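Local coordinates for protein peptide ABC transporter permease (Staphylococcus hominis, PDB 6EXS) that probably transports peptides across the membrane as a POT-family member of the major facilitator superfamily, binding a thioalcohol-conjugated peptide that is a precursor of human axillary malodour, at residues F172-N177 against T327-E332; R282-A287 against A421-P426. One frame throughout, in Å; residues are numbered along the deposited sequence.

Interaction 1 (F172-N177 against T327-E332); sequences FVDIRN and TTRFGE
Val173 and Glu332 keep their CA atoms 8.8 Å apart where the end of helix 147-174 approaches the loop leaving strand 326-329, so side chains bridge the backbones. Asp174 and Arg329 reach out from opposite directions and form a salt bridge. Arg329 NH1 binds Asp174 OD2 at 3.1 Å, on the syn side but 26° out of the carboxylate plane, while NH1 and NH2 make weak bonds to OD1. The planes of carboxylate and guanidinium lie 53° apart, a twisted rather than flat pairing. A salt bridge also joins Arg329 NH2 to Glu332 OE1 at 3.0 Å, so one guanidinium nitrogen is shared by two acids whose nearest oxygens, Asp174 OD1 and Glu332 OE1, are 4.3 Å apart; its charge would ease their repulsion. Gln170 NE2 bonds to both oxygens. Glu332 reaches this network by a bend at chi2 (-92°), and its OE2 lies 4.1 Å from Val173 CG1. Arg176, in the Schellman motif that ends the helix, turns NH2 back to hydrogen-bond Val173 O at 2.7 Å, opposite its own backbone N across the carbonyl plane. Phe41 and Met38 of helix 16-44 pack on Glu332 and Val173 respectively, Phe178 of helix 178-204 touches Val173, and Gln320 of the paired strand 320-323 touches Arg329.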
loop_
_atom_site.group_PDB
_atom_site.type_symbol
_atom_site.label_atom_id
_atom_site.label_comp_id
_atom_site.label_asym_id
_atom_site.label_seq_id
_atom_site.Cartn_x
_atom_site.Cartn_y
_atom_site.Cartn_z
ATOM N N PHE A 172 7.412 -5.195 22.094
ATOM C CA PHE A 172 8.259 -4.003 22.114
ATOM C C PHE A 172 7.476 -2.725 22.372
ATOM O O PHE A 172 7.999 -1.828 23.027
ATOM C CB PHE A 172 9.100 -3.908 20.849
ATOM C CG PHE A 172 10.149 -4.983 20.738
ATOM C CD1 PHE A 172 9.846 -6.220 20.176
ATOM C CD2 PHE A 172 11.448 -4.751 21.168
ATOM C CE1 PHE A 172 10.818 -7.212 20.064
ATOM C CE2 PHE A 172 12.425 -5.740 21.041
ATOM C CZ PHE A 172 12.103 -6.966 20.489
ATOM N N VAL A 173 6.211 -2.658 21.899
ATOM C CA VAL A 173 5.290 -1.543 22.161
ATOM C C VAL A 173 4.901 -1.614 23.651
ATOM O O VAL A 173 4.945 -0.589 24.334
ATOM C CB VAL A 173 4.038 -1.548 21.239
ATOM C CG1 VAL A 173 3.215 -0.273 21.422
ATOM C CG2 VAL A 173 4.427 -1.727 19.774
ATOM N N ASP A 174 4.576 -2.830 24.162
ATOM C CA ASP A 174 4.218 -3.052 25.574
ATOM C C ASP A 174 5.309 -2.593 26.558
ATOM O O ASP A 174 4.992 -1.883 27.507
ATOM C CB ASP A 174 3.845 -4.527 25.824
ATOM C CG ASP A 174 2.492 -4.957 25.282
ATOM O OD1 ASP A 174 1.647 -4.074 25.021
ATOM O OD2 ASP A 174 2.259 -6.185 25.174
ATOM N N ILE A 175 6.584 -2.971 26.324
ATOM C CA ILE A 175 7.717 -2.582 27.179
ATOM C C ILE A 175 8.286 -1.201 26.794
ATOM O O ILE A 175 9.238 -0.740 27.429
ATOM C CB ILE A 175 8.831 -3.680 27.273
ATOM C CG1 ILE A 175 9.529 -3.925 25.909
ATOM C CG2 ILE A 175 8.288 -4.970 27.890
ATOM C CD1 ILE A 175 10.865 -4.655 25.965
ATOM N N ARG A 176 7.705 -0.548 25.764
ATOM C CA ARG A 176 8.080 0.788 25.255
ATOM C C ARG A 176 9.536 0.836 24.696
ATOM O O ARG A 176 10.204 1.870 24.745
ATOM C CB ARG A 176 7.818 1.909 26.310
ATOM C CG ARG A 176 6.404 1.939 26.910
ATOM C CD ARG A 176 5.361 2.452 25.932
ATOM N NE ARG A 176 4.059 2.651 26.572
ATOM C CZ ARG A 176 2.972 1.920 26.335
ATOM N NH1 ARG A 176 1.836 2.193 26.955
ATOM N NH2 ARG A 176 3.008 0.927 25.456
ATOM N N ASN A 177 10.001 -0.291 24.140
ATOM C CA ASN A 177 11.319 -0.405 23.527
ATOM C C ASN A 177 11.127 -0.281 22.023
ATOM O O ASN A 177 11.129 -1.276 21.303
ATOM C CB ASN A 177 11.990 -1.734 23.928
ATOM C CG ASN A 177 13.430 -1.912 23.496
ATOM O OD1 ASN A 177 13.969 -3.017 23.551
ATOM N ND2 ASN A 177 14.098 -0.857 23.049
ATOM N N THR A 327 -11.667 -14.982 26.889
ATOM C CA THR A 327 -11.407 -13.559 27.098
ATOM C C THR A 327 -9.892 -13.317 27.242
ATOM O O THR A 327 -9.214 -14.029 27.985
ATOM C CB THR A 327 -12.289 -12.989 28.237
ATOM O OG1 THR A 327 -12.214 -11.564 28.258
ATOM C CG2 THR A 327 -11.972 -13.570 29.614
ATOM N N THR A 328 -9.361 -12.348 26.482
ATOM C CA THR A 328 -7.936 -12.006 26.487
ATOM C C THR A 328 -7.705 -10.543 26.119
ATOM O O THR A 328 -8.488 -9.983 25.359
ATOM C CB THR A 328 -7.131 -12.996 25.596
ATOM O OG1 THR A 328 -5.742 -12.886 25.903
ATOM C CG2 THR A 328 -7.364 -12.799 24.089
ATOM N N ARG A 329 -6.620 -9.937 26.648
ATOM C CA ARG A 329 -6.205 -8.563 26.339
ATOM C C ARG A 329 -5.740 -8.526 24.878
ATOM O O ARG A 329 -4.981 -9.396 24.452
ATOM C CB ARG A 329 -5.054 -8.134 27.256
ATOM C CG ARG A 329 -4.665 -6.671 27.119
ATOM C CD ARG A 329 -3.161 -6.499 27.047
ATOM N NE ARG A 329 -2.801 -5.282 26.317
ATOM C CZ ARG A 329 -1.672 -5.115 25.634
ATOM N NH1 ARG A 329 -0.767 -6.088 25.578
ATOM N NH2 ARG A 329 -1.439 -3.973 24.998
ATOM N N PHE A 330 -6.230 -7.546 24.112
ATOM C CA PHE A 330 -5.881 -7.361 22.710
ATOM C C PHE A 330 -4.876 -6.206 22.586
ATOM O O PHE A 330 -5.188 -5.074 22.954
ATOM C CB PHE A 330 -7.150 -7.083 21.879
ATOM C CG PHE A 330 -6.973 -7.205 20.380
ATOM C CD1 PHE A 330 -7.112 -8.433 19.745
ATOM C CD2 PHE A 330 -6.698 -6.086 19.604
ATOM C CE1 PHE A 330 -6.949 -8.545 18.361
ATOM C CE2 PHE A 330 -6.540 -6.195 18.223
ATOM C CZ PHE A 330 -6.671 -7.423 17.608
ATOM N N GLY A 331 -3.668 -6.518 22.132
ATOM C CA GLY A 331 -2.621 -5.528 21.927
ATOM C C GLY A 331 -2.932 -4.660 20.725
ATOM O O GLY A 331 -3.300 -5.181 19.665
ATOM N N GLU A 332 -2.808 -3.324 20.888
ATOM C CA GLU A 332 -3.135 -2.300 19.878
ATOM C C GLU A 332 -2.502 -2.547 18.514
ATOM O O GLU A 332 -3.162 -2.257 17.519
ATOM C CB GLU A 332 -2.853 -0.867 20.368
ATOM C CG GLU A 332 -1.419 -0.585 20.787
ATOM C CD GLU A 332 -1.100 -0.791 22.253
ATOM O OE1 GLU A 332 -1.295 -1.920 22.757
ATOM O OE2 GLU A 332 -0.602 0.166 22.888
#

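Interaction 2 (R282-A287 against A421-P426)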
loop_
_atom_site.group_PDB
_atom_site.type_symbol
_atom_site.label_atom_id
_atom_site.label_comp_id
_atom_site.label_asym_id
_atom_site.label_seq_id
_atom_site.Cartn_x
_atom_site.Cartn_y
_atom_site.Cartn_z
ATOM N N ARG A 282 -10.124 3.616 -26.046
ATOM C CA ARG A 282 -10.479 4.883 -25.409
ATOM C C ARG A 282 -11.757 4.699 -24.590
ATOM O O ARG A 282 -11.871 5.276 -23.505
ATOM C CB ARG A 282 -10.659 5.975 -26.476
ATOM C CG ARG A 282 -10.898 7.374 -25.926
ATOM C CD ARG A 282 -10.888 8.433 -27.008
ATOM N NE ARG A 282 -9.525 8.842 -27.352
ATOM C CZ ARG A 282 -8.863 8.435 -28.431
ATOM N NH1 ARG A 282 -9.438 7.612 -29.300
ATOM N NH2 ARG A 282 -7.629 8.858 -28.658
ATOM N N SER A 283 -12.703 3.884 -25.102
ATOM C CA SER A 283 -13.967 3.577 -24.431
ATOM C C SER A 283 -13.780 2.780 -23.133
ATOM O O SER A 283 -14.547 2.977 -22.192
ATOM C CB SER A 283 -14.932 2.870 -25.376
ATOM O OG SER A 283 -15.731 3.827 -26.050
ATOM N N ARG A 284 -12.753 1.910 -23.075
ATOM C CA ARG A 284 -12.420 1.122 -21.889
ATOM C C ARG A 284 -11.740 1.996 -20.823
ATOM O O ARG A 284 -11.871 1.706 -19.629
ATOM C CB ARG A 284 -11.532 -0.073 -22.252
ATOM C CG ARG A 284 -12.233 -1.161 -23.061
ATOM C CD ARG A 284 -11.327 -2.356 -23.321
ATOM N NE ARG A 284 -10.087 -1.980 -24.008
ATOM C CZ ARG A 284 -9.106 -2.825 -24.311
ATOM N NH1 ARG A 284 -9.213 -4.113 -24.006
ATOM N NH2 ARG A 284 -8.016 -2.392 -24.927
ATOM N N VAL A 285 -11.019 3.064 -21.253
ATOM C CA VAL A 285 -10.340 4.038 -20.380
ATOM C C VAL A 285 -11.397 4.844 -19.607
ATOM O O VAL A 285 -11.305 4.937 -18.383
ATOM C CB VAL A 285 -9.345 4.951 -21.159
ATOM C CG1 VAL A 285 -8.791 6.070 -20.274
ATOM C CG2 VAL A 285 -8.207 4.133 -21.764
ATOM N N LYS A 286 -12.414 5.394 -20.316
ATOM C CA LYS A 286 -13.499 6.142 -19.673
ATOM C C LYS A 286 -14.359 5.229 -18.783
ATOM O O LYS A 286 -14.891 5.689 -17.771
ATOM C CB LYS A 286 -14.337 6.969 -20.673
ATOM C CG LYS A 286 -14.965 6.193 -21.820
ATOM C CD LYS A 286 -15.922 7.068 -22.610
ATOM C CE LYS A 286 -16.573 6.341 -23.762
ATOM N NZ LYS A 286 -15.767 6.442 -25.004
ATOM N N ALA A 287 -14.431 3.925 -19.128
ATOM C CA ALA A 287 -15.141 2.905 -18.355
ATOM C C ALA A 287 -14.433 2.635 -17.019
ATOM O O ALA A 287 -15.081 2.164 -16.084
ATOM C CB ALA A 287 -15.241 1.617 -19.154
ATOM N N ALA A 421 -6.343 -3.523 -14.643
ATOM C CA ALA A 421 -5.189 -2.759 -15.134
ATOM C C ALA A 421 -4.495 -3.434 -16.344
ATOM O O ALA A 421 -3.529 -2.885 -16.884
ATOM C CB ALA A 421 -4.195 -2.534 -14.000
ATOM N N VAL A 422 -5.006 -4.616 -16.764
ATOM C CA VAL A 422 -4.525 -5.419 -17.896
ATOM C C VAL A 422 -5.636 -5.574 -18.975
ATOM O O VAL A 422 -5.340 -5.455 -20.167
ATOM C CB VAL A 422 -3.889 -6.775 -17.440
ATOM C CG1 VAL A 422 -4.885 -7.678 -16.709
ATOM C CG2 VAL A 422 -3.221 -7.513 -18.599
ATOM N N LYS A 423 -6.904 -5.802 -18.546
ATOM C CA LYS A 423 -8.070 -5.966 -19.425
ATOM C C LYS A 423 -8.469 -4.648 -20.098
ATOM O O LYS A 423 -8.515 -4.581 -21.326
ATOM C CB LYS A 423 -9.255 -6.609 -18.658
ATOM C CG LYS A 423 -10.584 -6.699 -19.428
ATOM C CD LYS A 423 -10.603 -7.787 -20.513
ATOM C CE LYS A 423 -11.838 -7.718 -21.385
ATOM N NZ LYS A 423 -11.800 -6.569 -22.330
ATOM N N LEU A 424 -8.735 -3.603 -19.295
ATOM C CA LEU A 424 -9.129 -2.272 -19.774
ATOM C C LEU A 424 -7.905 -1.438 -20.230
ATOM O O LEU A 424 -8.035 -0.237 -20.486
ATOM C CB LEU A 424 -9.938 -1.530 -18.680
ATOM C CG LEU A 424 -11.248 -2.193 -18.219
ATOM C CD1 LEU A 424 -11.366 -2.178 -16.713
ATOM C CD2 LEU A 424 -12.462 -1.537 -18.850
ATOM N N ALA A 425 -6.731 -2.091 -20.368
ATOM C CA ALA A 425 -5.463 -1.465 -20.745
ATOM C C ALA A 425 -5.194 -1.371 -22.257
ATOM O O ALA A 425 -5.282 -2.391 -22.952
ATOM C CB ALA A 425 -4.307 -2.179 -20.060
ATOM N N PRO A 426 -4.797 -0.174 -22.772
ATOM C CA PRO A 426 -4.438 -0.070 -24.198
ATOM C C PRO A 426 -3.051 -0.679 -24.442
ATOM O O PRO A 426 -2.245 -0.756 -23.508
ATOM C CB PRO A 426 -4.457 1.443 -24.472
ATOM C CG PRO A 426 -4.896 2.100 -23.182
ATOM C CD PRO A 426 -4.614 1.123 -22.092
#
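Arg284, on helix 279-302, projects its side chain toward the chain leaving helix 420-423, and its CA comes within 5.2 Å of Leu424 CA. The polar contacts all involve Arg284. It bends at chi3 (-57°), which lays one face of its guanidinium over Leu424 CA and brings two backbone carbonyl oxygens obliquely above the same side of the group. NH1 of Arg284 is 2.8 Å from Lys423 O and NH2 is 3.4 Å from Ala425 O, but from there both meet the N-H groups at angles too poor for hydrogen bonds. Lys423, bent at chi2 and chi4, crosses the arginine at about a right angle and brings NZ to the guanidinium edge, in its plane, 3.9 Å from Arg284 NH1. These like charges lie close, and Glu281 adds a long, weak ion pair to Arg284 NH2. The apolar contacts flank this centre. Leu424 CD2 lies 3.8 Å from Arg284 CB and also meets Ala287 CB at 4.2 Å. Beyond Leu424, the ring of Pro426 crosses Val285, Pro426 CG 4.1 Å from Val285 CG2. Leu424 also packs on Phe288 and Leu291 of helix 279-302 and on Met433 of helix 430-451. With no hydrogen bond between the two segments, the contact rests on apolar packing and probably on attraction between a cation and carbonyl oxygens, which may offset part of the repulsion from Lys423.

How the interactions relate
The two contacts lie on opposite sides of the chain's centre, with centres 46 Å apart and nearest atoms about 32 Å apart, so they do not touch. Their segments alternate along the chain: 172-177, 282-287, 327-332, 421-426. Interaction 1 ties the end of helix 147-174 to the loop after strand 326-329, ahead of helix 338-357; interaction 2 joins helix 279-302 to the chain between helices 420-423 and 430-451. Between them lies the bound conjugated peptide, about 11 Å from the Glu332 side chain. This spacing is consistent with a transporter whose substrate site sits between contacts near its two ends.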